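Side-chain contacts in cGAS/DncV-like nucleotidyltransferase in E. coli homolog (Elizabethkingia meningoseptica ATCC 13253 = NBRC 12535, PDB 6E0O), which synthesizes cyclic nucleotide second messengers, probably including 3',3'-c-di-AMP, with magnesium as likely cofactor, in a CBASS system that defends bacteria against phage: residues A[4-7]-A[8-12]; A[236-239]-A[240-244]. One frame throughout, in Å; residues are numbered along the deposited sequence.

Interaction 1: residues A[4-7]-A[8-12]; sequences SEQQ and LINWS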
ATOM      1  N   SER A   4      18.386 -17.023  -9.702  1.00 18.18           N
ATOM      2  CA  SER A   4      19.723 -16.637  -9.313  1.00 18.57           C
ATOM      3  C   SER A   4      19.689 -15.387  -8.438  1.00 16.01           C
ATOM      4  O   SER A   4      18.685 -14.674  -8.348  1.00 16.23           O
ATOM      5  CB  SER A   4      20.543 -16.329 -10.558  1.00 19.36           C
ATOM      6  OG  SER A   4      20.028 -15.153 -11.163  1.00 19.57           O
ATOM      7  N   GLU A   5      20.823 -15.124  -7.785  1.00 16.49           N
ATOM      8  CA  GLU A   5      21.000 -13.879  -7.051  1.00 15.96           C
ATOM      9  C   GLU A   5      20.654 -12.683  -7.929  1.00 15.20           C
ATOM     10  O   GLU A   5      19.938 -11.770  -7.503  1.00 14.90           O
ATOM     11  CB  GLU A   5      22.441 -13.811  -6.544  1.00 16.97           C
ATOM     12  CG  GLU A   5      22.810 -12.549  -5.792  1.00 16.75           C
ATOM     13  CD  GLU A   5      22.336 -12.518  -4.344  1.00 16.47           C
ATOM     14  OE1 GLU A   5      21.746 -13.508  -3.857  1.00 16.71           O
ATOM     15  OE2 GLU A   5      22.581 -11.490  -3.684  1.00 16.08           O
ATOM     16  N   GLN A   6      21.148 -12.676  -9.171  1.00 16.47           N
ATOM     17  CA  GLN A   6      20.889 -11.546 -10.054  1.00 16.69           C
ATOM     18  C   GLN A   6      19.404 -11.417 -10.385  1.00 15.27           C
ATOM     19  O   GLN A   6      18.888 -10.303 -10.502  1.00 15.83           O
ATOM     20  CB  GLN A   6      21.710 -11.663 -11.335  1.00 17.91           C
ATOM     21  CG  GLN A   6      21.563 -10.443 -12.220  1.00 21.32           C
ATOM     22  CD  GLN A   6      22.076  -9.191 -11.547  1.00 24.02           C
ATOM     23  OE1 GLN A   6      23.218  -9.145 -11.091  1.00 26.98           O
ATOM     24  NE2 GLN A   6      21.227  -8.171 -11.461  1.00 24.85           N
ATOM     25  N   GLN A   7      18.705 -12.537 -10.577  1.00 14.82           N
ATOM     26  CA  GLN A   7      17.272 -12.454 -10.846  0.60 15.34           C
ATOM     27  C   GLN A   7      16.533 -11.840  -9.663  1.00 15.29           C
ATOM     28  O   GLN A   7      15.614 -11.032  -9.849  1.00 16.06           O
ATOM     29  CB  GLN A   7      16.723 -13.835 -11.199  0.60 16.53           C
ATOM     30  CG  GLN A   7      17.152 -14.321 -12.586  0.60 18.21           C
ATOM     31  CD  GLN A   7      16.692 -15.737 -12.889  0.60 21.45           C
ATOM     32  OE1 GLN A   7      17.144 -16.696 -12.265  0.60 20.24           O
ATOM     33  NE2 GLN A   7      15.794 -15.875 -13.859  0.60 23.62           N
ATOM     34  N   LEU A   8      16.928 -12.198  -8.437  1.00 14.99           N
ATOM     35  CA  LEU A   8      16.301 -11.593  -7.264  1.00 14.71           C
ATOM     36  C   LEU A   8      16.582 -10.100  -7.216  1.00 13.83           C
ATOM     37  O   LEU A   8      15.694  -9.305  -6.888  1.00 14.61           O
ATOM     38  CB  LEU A   8      16.796 -12.258  -5.980  1.00 15.07           C
ATOM     39  CG  LEU A   8      16.447 -13.733  -5.790  1.00 16.29           C
ATOM     40  CD1 LEU A   8      16.955 -14.199  -4.427  1.00 18.23           C
ATOM     41  CD2 LEU A   8      14.957 -13.967  -5.923  1.00 15.88           C
ATOM     42  N   ILE A   9      17.818  -9.698  -7.523  1.00 14.00           N
ATOM     43  CA  ILE A   9      18.135  -8.273  -7.572  1.00 14.43           C
ATOM     44  C   ILE A   9      17.235  -7.569  -8.580  1.00 15.32           C
ATOM     45  O   ILE A   9      16.690  -6.493  -8.308  1.00 14.96           O
ATOM     46  CB  ILE A   9      19.628  -8.060  -7.882  1.00 14.73           C
ATOM     47  CG1 ILE A   9      20.477  -8.578  -6.713  1.00 15.96           C
ATOM     48  CG2 ILE A   9      19.904  -6.587  -8.158  1.00 16.83           C
ATOM     49  CD1 ILE A   9      21.962  -8.647  -7.011  1.00 17.59           C
ATOM     50  N   ASN A  10      17.064  -8.161  -9.763  1.00 15.81           N
ATOM     51  CA  ASN A  10      16.220  -7.529 -10.773  1.00 18.04           C
ATOM     52  C   ASN A  10      14.792  -7.366 -10.272  1.00 16.31           C
ATOM     53  O   ASN A  10      14.178  -6.307 -10.452  1.00 16.93           O
ATOM     54  CB  ASN A  10      16.239  -8.343 -12.067  1.00 19.38           C
ATOM     55  CG  ASN A  10      17.601  -8.356 -12.731  1.00 25.13           C
ATOM     56  OD1 ASN A  10      18.471  -7.554 -12.401  1.00 25.78           O
ATOM     57  ND2 ASN A  10      17.785  -9.263 -13.684  1.00 29.04           N
ATOM     58  N   TRP A  11      14.253  -8.400  -9.630  1.00 14.51           N
ATOM     59  CA  TRP A  11      12.894  -8.325  -9.117  1.00 15.10           C
ATOM     60  C   TRP A  11      12.753  -7.346  -7.963  1.00 15.26           C
ATOM     61  O   TRP A  11      11.630  -6.948  -7.634  1.00 17.06           O
ATOM     62  CB  TRP A  11      12.467  -9.681  -8.579  1.00 14.92           C
ATOM     63  CG  TRP A  11      12.063 -10.672  -9.599  1.00 15.03           C
ATOM     64  CD1 TRP A  11      11.802 -10.454 -10.922  1.00 18.98           C
ATOM     65  CD2 TRP A  11      11.861 -12.059  -9.370  1.00 16.41           C
ATOM     66  NE1 TRP A  11      11.438 -11.633 -11.528  1.00 20.16           N
ATOM     67  CE2 TRP A  11      11.467 -12.634 -10.592  1.00 18.78           C
ATOM     68  CE3 TRP A  11      11.953 -12.871  -8.241  1.00 21.35           C
ATOM     69  CZ2 TRP A  11      11.193 -13.990 -10.717  1.00 22.46           C
ATOM     70  CZ3 TRP A  11      11.678 -14.210  -8.367  1.00 23.67           C
ATOM     71  CH2 TRP A  11      11.296 -14.758  -9.592  1.00 22.83           C
ATOM     72  N   SER A  12      13.851  -6.994  -7.311  1.00 13.97           N
ATOM     73  CA  SER A  12      13.796  -6.118  -6.159  1.00 13.40           C
ATOM     74  C   SER A  12      13.712  -4.650  -6.537  1.00 14.04           C
ATOM     75  O   SER A  12      13.559  -3.815  -5.643  1.00 16.11           O
ATOM     76  CB  SER A  12      15.025  -6.337  -5.278  1.00 15.24           C
ATOM     77  OG  SER A  12      16.155  -5.714  -5.852  1.00 15.18           O
TER
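Gln-6 reaches one helical turn ahead to Asn-10, amide to amide, on the outer surface of the short helix 5-11. Its CB leads away from the following turn; with CG anti to the backbone N (chi1 -175°) and a bend at the next bond (chi2 63°), the chain folds forward along the helix. CD comes within 4.1 Å of Asn-10 OD1. At the tip, Gln-6 NE2 donates to Asn-10 OD1 over 3.0 Å and lies 3.9 Å from Ile-9 CG2. The acceptor lies almost in the amide plane of Gln-6, whereas the donor sits above the carbonyl plane of Asn-10 rather than on a lone pair; the two amides are turned 44° apart. Asn-10 meets this bond with its CG 3.2 Å from Gln-6 O, the same oxygen that accepts from Asn-10 N. The helix opens with a capping box: Ser-4 is the N-cap, its OG accepts from Gln-7 N at 3.0 Å, and Gln-7 OE1, in one of its two conformers, accepts in return from Ser-4 N at 2.9 Å. Two backbone N-H groups at the helix start, which lack helical acceptors, can thereby be satisfied by side chains. Backbone bonds from Leu-8, Ile-9, Asn-10 and Trp-11 to Ser-4, Glu-5, Gln-6 and Gln-7 carry the helix onward. Gln-7 O also lies over one face of the Trp-11 indole, offset toward its rim, 3.6 Å from Trp-11 CG; the ring itself packs on Val-198 and Arg-202 of helix 188-205 and meets Phe-3. On the flank facing helix 236-252, the Glu-5 methylene CG brushes Ile-9 CD1, while the carboxylate hydrogen-bonds Thr-237 OG1 and Tyr-236 N.

Interaction 2: residues A[236-239]-A[240-244]; sequences YTQT and LRNVI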
ATOM      1  N   TYR A 236      21.075 -11.215  -1.349  1.00 13.16           N
ATOM      2  CA  TYR A 236      19.633 -11.209  -1.554  1.00 12.29           C
ATOM      3  C   TYR A 236      19.053 -12.597  -1.337  1.00 11.79           C
ATOM      4  O   TYR A 236      17.969 -12.735  -0.762  1.00 12.65           O
ATOM      5  CB  TYR A 236      19.304 -10.716  -2.963  1.00 13.70           C
ATOM      6  CG  TYR A 236      19.491  -9.233  -3.158  1.00 13.24           C
ATOM      7  CD1 TYR A 236      20.749  -8.659  -3.105  1.00 14.39           C
ATOM      8  CD2 TYR A 236      18.406  -8.408  -3.406  1.00 13.39           C
ATOM      9  CE1 TYR A 236      20.921  -7.303  -3.289  1.00 13.87           C
ATOM     10  CE2 TYR A 236      18.568  -7.055  -3.602  1.00 13.84           C
ATOM     11  CZ  TYR A 236      19.825  -6.510  -3.532  1.00 13.92           C
ATOM     12  OH  TYR A 236      19.977  -5.166  -3.730  1.00 17.00           O
ATOM     13  N   THR A 237      19.762 -13.633  -1.804  1.00 12.87           N
ATOM     14  CA  THR A 237      19.253 -14.991  -1.682  1.00 12.90           C
ATOM     15  C   THR A 237      19.105 -15.377  -0.217  1.00 12.60           C
ATOM     16  O   THR A 237      18.076 -15.923   0.194  1.00 12.89           O
ATOM     17  CB  THR A 237      20.180 -15.969  -2.414  1.00 14.20           C
ATOM     18  OG1 THR A 237      20.212 -15.664  -3.816  1.00 15.82           O
ATOM     19  CG2 THR A 237      19.697 -17.395  -2.235  1.00 17.51           C
ATOM     20  N   GLN A 238      20.131 -15.104   0.591  1.00 12.32           N
ATOM     21  CA  GLN A 238      20.055 -15.500   1.993  1.00 11.67           C
ATOM     22  C   GLN A 238      19.105 -14.595   2.774  1.00 11.88           C
ATOM     23  O   GLN A 238      18.422 -15.053   3.698  1.00 12.12           O
ATOM     24  CB  GLN A 238      21.440 -15.530   2.634  1.00 13.73           C
ATOM     25  CG  GLN A 238      21.447 -16.297   3.943  1.00 15.93           C
ATOM     26  CD  GLN A 238      21.223 -17.811   3.761  1.00 15.25           C
ATOM     27  OE1 GLN A 238      21.186 -18.339   2.640  1.00 20.20           O
ATOM     28  NE2 GLN A 238      21.060 -18.507   4.869  1.00 20.50           N
ATOM     29  N   THR A 239      19.058 -13.301   2.435  1.00 11.92           N
ATOM     30  CA  THR A 239      18.110 -12.415   3.104  1.00 11.14           C
ATOM     31  C   THR A 239      16.682 -12.873   2.852  1.00 11.41           C
ATOM     32  O   THR A 239      15.864 -12.929   3.775  1.00 11.98           O
ATOM     33  CB  THR A 239      18.290 -10.970   2.628  1.00 11.71           C
ATOM     34  OG1 THR A 239      19.557 -10.476   3.062  1.00 12.48           O
ATOM     35  CG2 THR A 239      17.177 -10.077   3.173  1.00 12.48           C
ATOM     36  N   LEU A 240      16.366 -13.196   1.596  1.00 11.19           N
ATOM     37  CA  LEU A 240      15.014 -13.630   1.258  1.00 11.30           C
ATOM     38  C   LEU A 240      14.681 -14.935   1.963  1.00 11.57           C
ATOM     39  O   LEU A 240      13.568 -15.109   2.466  1.00 11.83           O
ATOM     40  CB  LEU A 240      14.874 -13.764  -0.255  1.00 12.06           C
ATOM     41  CG  LEU A 240      13.504 -14.176  -0.804  1.00 12.62           C
ATOM     42  CD1 LEU A 240      12.416 -13.192  -0.413  1.00 13.25           C
ATOM     43  CD2 LEU A 240      13.610 -14.320  -2.321  1.00 14.12           C
ATOM     44  N   ARG A 241      15.649 -15.851   2.039  1.00 11.99           N
ATOM     45  CA  ARG A 241      15.461 -17.064   2.827  1.00 13.30           C
ATOM     46  C   ARG A 241      15.147 -16.719   4.277  1.00 11.95           C
ATOM     47  O   ARG A 241      14.186 -17.238   4.860  1.00 12.56           O
ATOM     48  CB  ARG A 241      16.716 -17.931   2.755  1.00 13.61           C
ATOM     49  CG  ARG A 241      16.518 -19.302   3.342  1.00 14.28           C
ATOM     50  CD  ARG A 241      17.836 -20.053   3.430  1.00 21.56           C
ATOM     51  NE  ARG A 241      17.617 -21.486   3.604  1.00 26.32           N
ATOM     52  CZ  ARG A 241      17.411 -22.080   4.769  1.00 29.56           C
ATOM     53  NH1 ARG A 241      17.397 -21.368   5.890  1.00 34.72           N
ATOM     54  NH2 ARG A 241      17.216 -23.393   4.806  1.00 27.73           N
ATOM     55  N   ASN A 242      15.941 -15.824   4.872  1.00 11.94           N
ATOM     56  CA  ASN A 242      15.710 -15.440   6.261  1.00 11.96           C
ATOM     57  C   ASN A 242      14.315 -14.851   6.452  1.00 12.16           C
ATOM     58  O   ASN A 242      13.636 -15.155   7.438  1.00 12.78           O
ATOM     59  CB  ASN A 242      16.725 -14.387   6.701  1.00 11.69           C
ATOM     60  CG  ASN A 242      18.110 -14.928   6.900  1.00 12.28           C
ATOM     61  OD1 ASN A 242      18.338 -16.139   6.898  1.00 13.71           O
ATOM     62  ND2 ASN A 242      19.057 -14.023   7.097  1.00 13.99           N
ATOM     63  N   VAL A 243      13.886 -13.985   5.527  1.00 11.16           N
ATOM     64  CA  VAL A 243      12.585 -13.330   5.630  1.00 10.73           C
ATOM     65  C   VAL A 243      11.466 -14.359   5.599  1.00 11.03           C
ATOM     66  O   VAL A 243      10.554 -14.338   6.437  1.00 11.27           O
ATOM     67  CB  VAL A 243      12.433 -12.297   4.497  1.00 11.40           C
ATOM     68  CG1 VAL A 243      10.979 -11.868   4.329  1.00 11.88           C
ATOM     69  CG2 VAL A 243      13.295 -11.073   4.774  1.00 12.18           C
ATOM     70  N   ILE A 244      11.506 -15.261   4.616  1.00 11.02           N
ATOM     71  CA  ILE A 244      10.434 -16.243   4.475  1.00 11.30           C
ATOM     72  C   ILE A 244      10.393 -17.160   5.694  1.00 10.83           C
ATOM     73  O   ILE A 244       9.325 -17.416   6.267  1.00 11.76           O
ATOM     74  CB  ILE A 244      10.576 -17.028   3.157  1.00 12.33           C
ATOM     75  CG1 ILE A 244      10.396 -16.085   1.961  1.00 11.92           C
ATOM     76  CG2 ILE A 244       9.588 -18.178   3.124  1.00 13.44           C
ATOM     77  CD1 ILE A 244      10.745 -16.691   0.610  1.00 13.33           C
TER
HETATM   78  O   HOH W   1      20.791 -17.255   7.463  1.00 19.54           O
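Thr-239 and Val-243 meet on the buried flank of the first turns of helix 236-252, where Val-243 CG2 rests 3.3 Å from Thr-239 O. That oxygen also accepts from Val-243 N at 2.8 Å, so methyl and amide of one residue close on a single carbonyl. Thr-239 OG1 stands beside its own backbone N (chi1 -67°), which places it near the helix start, where it meets Ile-232 N and Asn-235 O. One residue on, Leu-240 CB presses against Tyr-236 O at 3.3 Å, and its side chain packs on Met-192 and Ile-195 of helix 188-205 and on Leu-289. The outer flank is looser and polar. Gln-238 and Arg-241 run side by side in the same direction, amide and guanidinium planes nearly parallel, but their contact is to a methylene: Gln-238 OE1 lies 3.8 Å from Arg-241 CD. Arg-241 extends away from this turn and hydrogen-bonds Gln-292 O through NH2. On the Asn-242 side, the Gln-238 amide stops short, with the two amide planes almost perpendicular, and a water bridges them: it accepts from Gln-238 NE2 at 2.9 Å and donates to Asn-242 OD1 at 2.8 Å. Asn-242 ND2 meanwhile holds Gln-230 O. Linked through water, the two amides are probably less rigidly fixed to each other than a direct bond would make them.

In the fold
From the N terminus, interaction 1 comes first, within helix 5-11, and is complete before the chain enters the nucleotidyltransferase sheet; interaction 2 follows more than 220 residues later, at the start of helix 236-252. Each stays within one helix and closes no long loop, so the two lie in series, neither nested nor crossed. In space they touch, their centres 12 Å apart: the Glu-5 carboxylate bridges the two helices, and Ile-9 CG1 and Ser-12 OG pack on the Tyr-236 ring. Both helices lean on helix 188-205, which carries the probable GTP-binding Lys-197; the extreme N-terminal helix is thereby joined to the C-terminal helical part, about 20 Å or more, nearest atoms, from the bound nucleic acid.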